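Local atomic coordinates of N-terminal acetyltransferase-like protein (Chaetomium thermophilum, PDB entry 5NNP), a protein that probably serves as the all-helical TPR-type auxiliary subunit of an N-terminal acetyltransferase, a scaffold on which the catalytic partner is assembled. Residues A[117-122]-A[129-134]; A[122-127]-A[523-528]; A[516-521]-A[549-554]. All coordinates share one frame; numbering follows the deposited sequence.

Contact 1. Residues A[117-122]-A[129-134]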
# COMPACT_ATOMS: atom_id res chain seq x y z
N ASP A 117 11.77 -18.92 15.87
CA ASP A 117 10.47 -18.30 16.03
C ASP A 117 10.56 -16.99 16.77
O ASP A 117 9.85 -16.04 16.44
CB ASP A 117 9.53 -19.26 16.73
CG ASP A 117 9.15 -20.43 15.83
OD1 ASP A 117 9.11 -20.25 14.60
OD2 ASP A 117 8.91 -21.54 16.36
N LEU A 118 11.47 -16.92 17.73
CA LEU A 118 11.73 -15.68 18.46
C LEU A 118 12.27 -14.58 17.54
O LEU A 118 11.87 -13.42 17.62
CB LEU A 118 12.72 -15.95 19.59
CG LEU A 118 13.32 -14.72 20.26
CD1 LEU A 118 12.28 -14.01 21.10
CD2 LEU A 118 14.52 -15.12 21.10
N ALA A 119 13.21 -14.95 16.69
CA ALA A 119 13.84 -13.99 15.80
C ALA A 119 12.79 -13.34 14.91
O ALA A 119 12.83 -12.13 14.66
CB ALA A 119 14.92 -14.67 14.96
N VAL A 120 11.87 -14.17 14.43
CA VAL A 120 10.80 -13.70 13.58
C VAL A 120 9.95 -12.70 14.36
O VAL A 120 9.73 -11.58 13.91
CB VAL A 120 9.91 -14.86 13.05
CG1 VAL A 120 8.71 -14.31 12.36
CG2 VAL A 120 10.71 -15.77 12.12
N LEU A 121 9.52 -13.10 15.55
CA LEU A 121 8.72 -12.24 16.41
C LEU A 121 9.43 -10.92 16.70
O LEU A 121 8.81 -9.85 16.69
CB LEU A 121 8.39 -12.96 17.73
CG LEU A 121 7.39 -14.12 17.69
CD1 LEU A 121 7.50 -14.96 18.93
CD2 LEU A 121 5.96 -13.60 17.55
N GLN A 122 10.73 -10.98 16.94
CA GLN A 122 11.47 -9.78 17.29
C GLN A 122 11.51 -8.75 16.17
O GLN A 122 11.34 -7.55 16.41
CB GLN A 122 12.89 -10.13 17.71
CG GLN A 122 13.00 -10.67 19.11
CD GLN A 122 14.35 -11.32 19.37
OE1 GLN A 122 14.85 -12.09 18.54
NE2 GLN A 122 14.95 -11.00 20.51
N ALA A 129 17.68 -4.66 18.37
CA ALA A 129 18.82 -5.19 19.13
C ALA A 129 18.64 -6.68 19.37
O ALA A 129 19.58 -7.46 19.21
CB ALA A 129 18.99 -4.45 20.46
N GLY A 130 17.42 -7.07 19.73
CA GLY A 130 17.08 -8.47 19.89
C GLY A 130 17.30 -9.27 18.61
O GLY A 130 17.77 -10.40 18.65
N TYR A 131 16.96 -8.68 17.48
CA TYR A 131 16.94 -9.39 16.20
C TYR A 131 18.37 -9.61 15.76
O TYR A 131 18.72 -10.66 15.22
CB TYR A 131 16.16 -8.58 15.15
CG TYR A 131 15.95 -9.30 13.85
CD1 TYR A 131 15.41 -10.57 13.82
CD2 TYR A 131 16.27 -8.70 12.64
CE1 TYR A 131 15.20 -11.23 12.64
CE2 TYR A 131 16.07 -9.36 11.44
CZ TYR A 131 15.54 -10.63 11.45
OH TYR A 131 15.33 -11.32 10.28
N VAL A 132 19.19 -8.60 15.99
CA VAL A 132 20.61 -8.71 15.72
C VAL A 132 21.22 -9.87 16.52
O VAL A 132 21.88 -10.74 15.95
CB VAL A 132 21.34 -7.41 16.06
CG1 VAL A 132 22.86 -7.64 16.16
CG2 VAL A 132 21.01 -6.34 15.04
N GLN A 133 21.02 -9.87 17.83
CA GLN A 133 21.54 -10.96 18.65
C GLN A 133 21.08 -12.32 18.12
O GLN A 133 21.88 -13.26 17.99
CB GLN A 133 21.09 -10.77 20.09
CG GLN A 133 21.82 -11.67 21.07
CD GLN A 133 21.34 -11.48 22.50
OE1 GLN A 133 20.63 -10.52 22.80
NE2 GLN A 133 21.71 -12.40 23.38
N SER A 134 19.79 -12.43 17.81
CA SER A 134 19.24 -13.68 17.29
C SER A 134 19.96 -14.15 16.01
O SER A 134 20.34 -15.31 15.90
CB SER A 134 17.75 -13.51 17.01
OG SER A 134 17.04 -13.58 18.22
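Q122 and S134 face each other across an antiparallel helical hairpin of the tetratricopeptide-repeat type, in which helix 112-124 turns back into helix 128-141. The two short segments run at 151° to one another, their axes approaching to 8.7 Å, and the hairpin is a worked example of how small residues let such helices lie close while larger side chains fit around them. A119 is the small residue here: its CB rests against S134 CB at 3.7 Å, and its CA is 5.6 Å from Y131 CA. Around this point the longer groups are laid out in two directions. With CG anti to the backbone N (chi1 -173°), the Y131 ring is swung alongside helix 112-124, where its CD1-CE1 flank runs past the backbone carbonyl of A119 and the A119 methyl lies 4.2 Å from Y131 CE1. The phenol end continues beyond this pair and hydrogen-bonds to R135, while A155 of helix 146-159 touches the Y131 side chain. On the other flank Q122 reaches over with its chain extended beyond CG and sets its amide against the backbone of G130, NE2 lying 3.4 Å from G130 CA. G130 has no side chain to hold that amide off, and its own backbone N is capped by D127 from the turn joining the helices. L118 adds only a brush of CD2 on S134 OG. The hydroxyl of S134, which Q115 also approaches with a weak bond, meets that same amide. S134 OG donates to Q122 OE1 at 2.7 Å, lying in the plane of the amide carbonyl, on a lone pair, at a C=O...donor angle of 139°.

Contact 2. Residues A[122-127]-A[523-528]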
# COMPACT_ATOMS: atom_id res chain seq x y z
N GLN A 122 10.73 -10.98 16.94
CA GLN A 122 11.47 -9.78 17.29
C GLN A 122 11.51 -8.75 16.17
O GLN A 122 11.34 -7.55 16.41
CB GLN A 122 12.89 -10.13 17.71
CG GLN A 122 13.00 -10.67 19.11
CD GLN A 122 14.35 -11.32 19.37
OE1 GLN A 122 14.85 -12.09 18.54
NE2 GLN A 122 14.95 -11.00 20.51
N ILE A 123 11.74 -9.20 14.93
CA ILE A 123 11.78 -8.26 13.83
C ILE A 123 10.35 -7.77 13.54
O ILE A 123 10.14 -6.59 13.23
CB ILE A 123 12.43 -8.85 12.55
CG1 ILE A 123 12.63 -7.75 11.50
CG2 ILE A 123 11.61 -9.98 11.98
CD1 ILE A 123 13.33 -6.47 12.00
N GLN A 124 9.37 -8.66 13.68
CA GLN A 124 7.97 -8.26 13.54
C GLN A 124 7.59 -7.11 14.47
O GLN A 124 6.74 -6.30 14.12
CB GLN A 124 7.02 -9.42 13.82
CG GLN A 124 5.55 -8.99 13.77
CD GLN A 124 5.06 -8.76 12.35
OE1 GLN A 124 5.61 -9.31 11.38
NE2 GLN A 124 4.05 -7.94 12.20
N MET A 125 8.22 -7.03 15.65
CA MET A 125 7.91 -5.95 16.59
C MET A 125 9.02 -4.92 16.61
O MET A 125 9.06 -4.07 17.48
CB MET A 125 7.68 -6.47 18.01
CG MET A 125 6.62 -7.53 18.12
SD MET A 125 5.01 -6.96 17.54
CE MET A 125 4.64 -5.70 18.78
N ARG A 126 9.90 -4.99 15.63
CA ARG A 126 10.99 -4.04 15.50
C ARG A 126 11.83 -3.94 16.79
O ARG A 126 12.30 -2.87 17.17
CB ARG A 126 10.44 -2.66 15.09
CG ARG A 126 9.51 -2.69 13.86
CD ARG A 126 10.19 -3.19 12.58
NE ARG A 126 9.42 -2.92 11.35
CZ ARG A 126 8.70 -3.81 10.68
NH1 ARG A 126 8.60 -5.08 11.08
NH2 ARG A 126 8.06 -3.44 9.58
N ASP A 127 12.03 -5.08 17.44
CA ASP A 127 13.05 -5.21 18.49
C ASP A 127 14.39 -5.45 17.80
O ASP A 127 14.85 -6.60 17.68
CB ASP A 127 12.68 -6.36 19.45
CG ASP A 127 13.72 -6.61 20.52
OD1 ASP A 127 14.62 -5.78 20.74
OD2 ASP A 127 13.63 -7.68 21.15
N ASP A 523 0.46 -9.29 7.98
CA ASP A 523 0.77 -9.94 6.71
C ASP A 523 2.28 -10.03 6.44
O ASP A 523 2.73 -10.93 5.74
CB ASP A 523 0.09 -9.20 5.56
CG ASP A 523 -1.36 -9.63 5.37
OD1 ASP A 523 -1.70 -10.72 5.88
OD2 ASP A 523 -2.14 -8.90 4.72
N GLN A 524 3.06 -9.11 7.00
CA GLN A 524 4.49 -9.09 6.76
C GLN A 524 5.21 -10.22 7.52
O GLN A 524 6.41 -10.44 7.34
CB GLN A 524 5.05 -7.73 7.17
CG GLN A 524 4.96 -7.55 8.67
CD GLN A 524 5.47 -6.21 9.16
OE1 GLN A 524 6.55 -5.76 8.79
NE2 GLN A 524 4.68 -5.57 10.00
N PHE A 525 4.46 -10.96 8.33
CA PHE A 525 5.03 -11.89 9.30
C PHE A 525 5.82 -13.06 8.68
O PHE A 525 6.94 -13.35 9.08
CB PHE A 525 3.92 -12.44 10.20
CG PHE A 525 4.42 -13.16 11.44
CD1 PHE A 525 4.79 -14.50 11.38
CD2 PHE A 525 4.54 -12.49 12.64
CE1 PHE A 525 5.25 -15.16 12.52
CE2 PHE A 525 5.01 -13.15 13.78
CZ PHE A 525 5.36 -14.48 13.72
N ASP A 526 5.22 -13.74 7.72
CA ASP A 526 5.86 -14.89 7.10
C ASP A 526 7.01 -14.50 6.18
O ASP A 526 7.80 -15.34 5.77
CB ASP A 526 4.85 -15.70 6.29
CG ASP A 526 3.78 -16.33 7.14
OD1 ASP A 526 4.02 -16.54 8.35
OD2 ASP A 526 2.70 -16.65 6.60
N PHE A 527 7.11 -13.21 5.85
CA PHE A 527 8.07 -12.77 4.84
C PHE A 527 9.45 -12.45 5.42
O PHE A 527 10.43 -12.43 4.67
CB PHE A 527 7.50 -11.57 4.08
CG PHE A 527 6.37 -11.95 3.17
CD1 PHE A 527 6.62 -12.69 2.02
CD2 PHE A 527 5.06 -11.62 3.49
CE1 PHE A 527 5.58 -13.09 1.17
CE2 PHE A 527 4.01 -12.01 2.65
CZ PHE A 527 4.27 -12.75 1.48
N HIS A 528 9.54 -12.22 6.73
CA HIS A 528 10.85 -12.07 7.37
C HIS A 528 11.72 -13.29 7.02
O HIS A 528 12.91 -13.14 6.77
CB HIS A 528 10.72 -11.92 8.89
CG HIS A 528 9.72 -10.88 9.32
ND1 HIS A 528 9.74 -9.59 8.85
CD2 HIS A 528 8.68 -10.96 10.19
CE1 HIS A 528 8.74 -8.91 9.40
NE2 HIS A 528 8.10 -9.71 10.22
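The imidazole of H528 is sandwiched between I123 CG2 on one face, 3.5 Å from the ring centroid in a CH-pi contact, and the backbone oxygen of Q524 over the opposite face. This is the tight part of the contact. At the ring's edge H528 NE2 donates to Q124 OE1 at 2.8 Å along a nearly straight N-H (162°), and ND1 is taken by the hydroxyl of Y540, so both nitrogens fix the ring's rotation. The chain of Q124, bent at chi2 (74°), brings its amide past F525, whose CD2 lies 3.6 Å from OE1. Q124 NE2 turns to the backbone oxygen of Q521, which Q524 NE2 also reaches. The chain turns here through a Schellman motif that ends helix 112-124, with D127 N bonded to Q122 O and R126 N to I123 O, and R126 at positive phi as the C-prime residue. R126 folds its guanidinium back to this helix end, NH1 reaching I123 O at 3.0 Å from the face opposite to R126 N. The same group approaches Q524 end-on, NH2 2.9 Å from OE1 on a lone pair and NH1 at 3.1 Å from above the carbonyl plane, the guanidinium and amide planes almost perpendicular. Its charge is answered mainly by D548. Toward the solvent side R126 and F525 are partly exposed, and M125 turns from 523-528 and packs instead on F94 and I98 of helix 94-107. D526, exposed and not touching 122-127, looks outward to a basic side chain of another protein's chain, its salt-bridge partner.

Contact 3. Residues A[516-521]-A[549-554]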
# COMPACT_ATOMS: atom_id res chain seq x y z
N ILE A 516 -8.85 -4.67 9.10
CA ILE A 516 -8.13 -4.88 7.86
C ILE A 516 -6.72 -4.34 7.99
O ILE A 516 -5.77 -4.96 7.49
CB ILE A 516 -8.85 -4.23 6.66
CG1 ILE A 516 -10.13 -5.01 6.34
CG2 ILE A 516 -7.97 -4.21 5.44
CD1 ILE A 516 -11.04 -4.29 5.37
N PHE A 517 -6.56 -3.21 8.68
CA PHE A 517 -5.22 -2.65 8.83
C PHE A 517 -4.40 -3.49 9.81
O PHE A 517 -3.20 -3.64 9.63
CB PHE A 517 -5.26 -1.18 9.24
CG PHE A 517 -5.20 -0.24 8.06
CD1 PHE A 517 -3.99 0.23 7.58
CD2 PHE A 517 -6.36 0.10 7.37
CE1 PHE A 517 -3.94 1.07 6.47
CE2 PHE A 517 -6.30 0.94 6.23
CZ PHE A 517 -5.09 1.42 5.80
N ASP A 518 -5.04 -4.10 10.79
CA ASP A 518 -4.31 -5.00 11.68
C ASP A 518 -3.77 -6.18 10.87
O ASP A 518 -2.67 -6.66 11.12
CB ASP A 518 -5.19 -5.50 12.83
CG ASP A 518 -5.41 -4.44 13.91
OD1 ASP A 518 -4.67 -3.44 13.94
OD2 ASP A 518 -6.34 -4.63 14.74
N THR A 519 -4.55 -6.62 9.89
CA THR A 519 -4.17 -7.78 9.09
C THR A 519 -2.98 -7.47 8.21
O THR A 519 -2.03 -8.25 8.12
CB THR A 519 -5.32 -8.24 8.21
OG1 THR A 519 -6.37 -8.73 9.04
CG2 THR A 519 -4.85 -9.34 7.25
N TRP A 520 -3.05 -6.32 7.55
CA TRP A 520 -1.98 -5.83 6.72
C TRP A 520 -0.68 -5.75 7.52
O TRP A 520 0.40 -6.07 7.01
CB TRP A 520 -2.37 -4.47 6.15
CG TRP A 520 -3.44 -4.58 5.11
CD1 TRP A 520 -4.03 -5.72 4.66
CD2 TRP A 520 -4.03 -3.50 4.35
NE1 TRP A 520 -4.95 -5.44 3.68
CE2 TRP A 520 -4.97 -4.09 3.47
CE3 TRP A 520 -3.87 -2.11 4.34
CZ2 TRP A 520 -5.75 -3.32 2.58
CZ3 TRP A 520 -4.64 -1.35 3.45
CH2 TRP A 520 -5.56 -1.96 2.59
N GLN A 521 -0.79 -5.36 8.78
CA GLN A 521 0.40 -5.30 9.62
C GLN A 521 0.92 -6.69 9.96
O GLN A 521 2.10 -6.89 10.17
CB GLN A 521 0.12 -4.54 10.92
CG GLN A 521 1.37 -4.40 11.77
CD GLN A 521 1.16 -3.58 13.03
OE1 GLN A 521 0.09 -3.03 13.27
NE2 GLN A 521 2.19 -3.51 13.84
N ARG A 549 5.19 2.67 8.41
CA ARG A 549 4.31 3.82 8.32
C ARG A 549 2.94 3.43 7.79
O ARG A 549 2.30 4.22 7.11
CB ARG A 549 4.90 4.89 7.42
CG ARG A 549 6.13 5.57 7.96
CD ARG A 549 6.72 6.45 6.86
NE ARG A 549 6.72 5.74 5.57
CZ ARG A 549 6.49 6.30 4.39
NH1 ARG A 549 6.24 7.60 4.30
NH2 ARG A 549 6.51 5.56 3.28
N LEU A 550 2.50 2.22 8.13
CA LEU A 550 1.34 1.62 7.48
C LEU A 550 0.12 2.51 7.50
O LEU A 550 -0.47 2.81 6.46
CB LEU A 550 0.98 0.29 8.12
CG LEU A 550 -0.29 -0.40 7.60
CD1 LEU A 550 -0.18 -0.67 6.12
CD2 LEU A 550 -0.55 -1.69 8.38
N ARG A 551 -0.24 2.96 8.70
CA ARG A 551 -1.53 3.57 8.88
C ARG A 551 -1.53 5.05 8.61
O ARG A 551 -2.45 5.75 9.01
CB ARG A 551 -2.04 3.28 10.29
CG ARG A 551 -2.35 1.82 10.48
CD ARG A 551 -2.84 1.58 11.85
NE ARG A 551 -3.08 0.18 12.13
CZ ARG A 551 -2.11 -0.68 12.43
NH1 ARG A 551 -0.85 -0.26 12.42
NH2 ARG A 551 -2.40 -1.94 12.71
N GLU A 552 -0.50 5.55 7.92
CA GLU A 552 -0.52 6.94 7.48
C GLU A 552 -1.38 7.05 6.22
O GLU A 552 -1.72 8.15 5.76
CB GLU A 552 0.88 7.45 7.21
CG GLU A 552 1.45 6.97 5.88
CD GLU A 552 2.79 7.59 5.54
OE1 GLU A 552 3.32 8.35 6.38
OE2 GLU A 552 3.32 7.32 4.45
N HIS A 553 -1.73 5.90 5.66
CA HIS A 553 -2.47 5.84 4.40
C HIS A 553 -3.85 6.45 4.59
O HIS A 553 -4.52 6.16 5.59
CB HIS A 553 -2.59 4.38 3.94
CG HIS A 553 -2.79 4.23 2.46
ND1 HIS A 553 -3.98 4.53 1.83
CD2 HIS A 553 -1.95 3.80 1.49
CE1 HIS A 553 -3.87 4.30 0.54
NE2 HIS A 553 -2.64 3.85 0.30
N PRO A 554 -4.29 7.28 3.63
CA PRO A 554 -5.62 7.86 3.78
C PRO A 554 -6.72 6.79 3.90
O PRO A 554 -7.77 7.06 4.49
CB PRO A 554 -5.79 8.69 2.50
CG PRO A 554 -4.47 9.01 2.08
CD PRO A 554 -3.63 7.78 2.42
O HOH W 1 -5.29 -0.79 12.76
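Q521 OE1 is gripped by both terminal nitrogens of R551, NH2 at 2.8 Å in the amide carbonyl plane and NH1 at 3.0 Å from above it. The amide and guanidinium planes stand 73° apart. NH2 also makes a salt bridge to D518 OD1 at 3.0 Å, using the anti lone pair of that oxygen. The extended chain of R551 makes this reach possible, sliding past F517 in the opposite direction so that CG meets F517 CD1 at 3.7 Å. A leucine in place of R551 would probably leave the D518 carboxylate without its charged mate and the Q521 amide freer to turn. Beside these polar groups L550 packs on the helix: CG lies at the edge of the F517 ring, 3.8 Å from CD1, and CD2 packs on W520 CB and Q521 CB. The F517 ring is in turn covered on one face by W520, whose indole N-H is held by Q485. The contact thus pins the turn between helices 537-547 and 554-572 against helix 503-523, with I487 of helix 487-499 behind F517 and W520, Y556 meeting F517 edge-to-face, and Y664 giving R551 a cation-pi partner.

All three contacts are largely buried, but they differ in what they join. Contact 1 binds two consecutive helices of the repeat array, mixes small-residue packing with a single side-chain hydrogen bond, and is untouched by any other protein chain. Contact 2 uses the end of the same helix 112-124, shares Q122 with contact 1 and packs on it through F525, yet joins parts of the chain some 400 residues apart, chiefly by amide, imidazole and guanidinium bonds. Contact 3, about 14 Å from contact 2 between centres, touches it through the Q521 backbone and relies on a single arginine, bound to an amide and a carboxylate, beside packing of L550 on aromatic side chains. Contacts 2 and 3 both border another protein's chain.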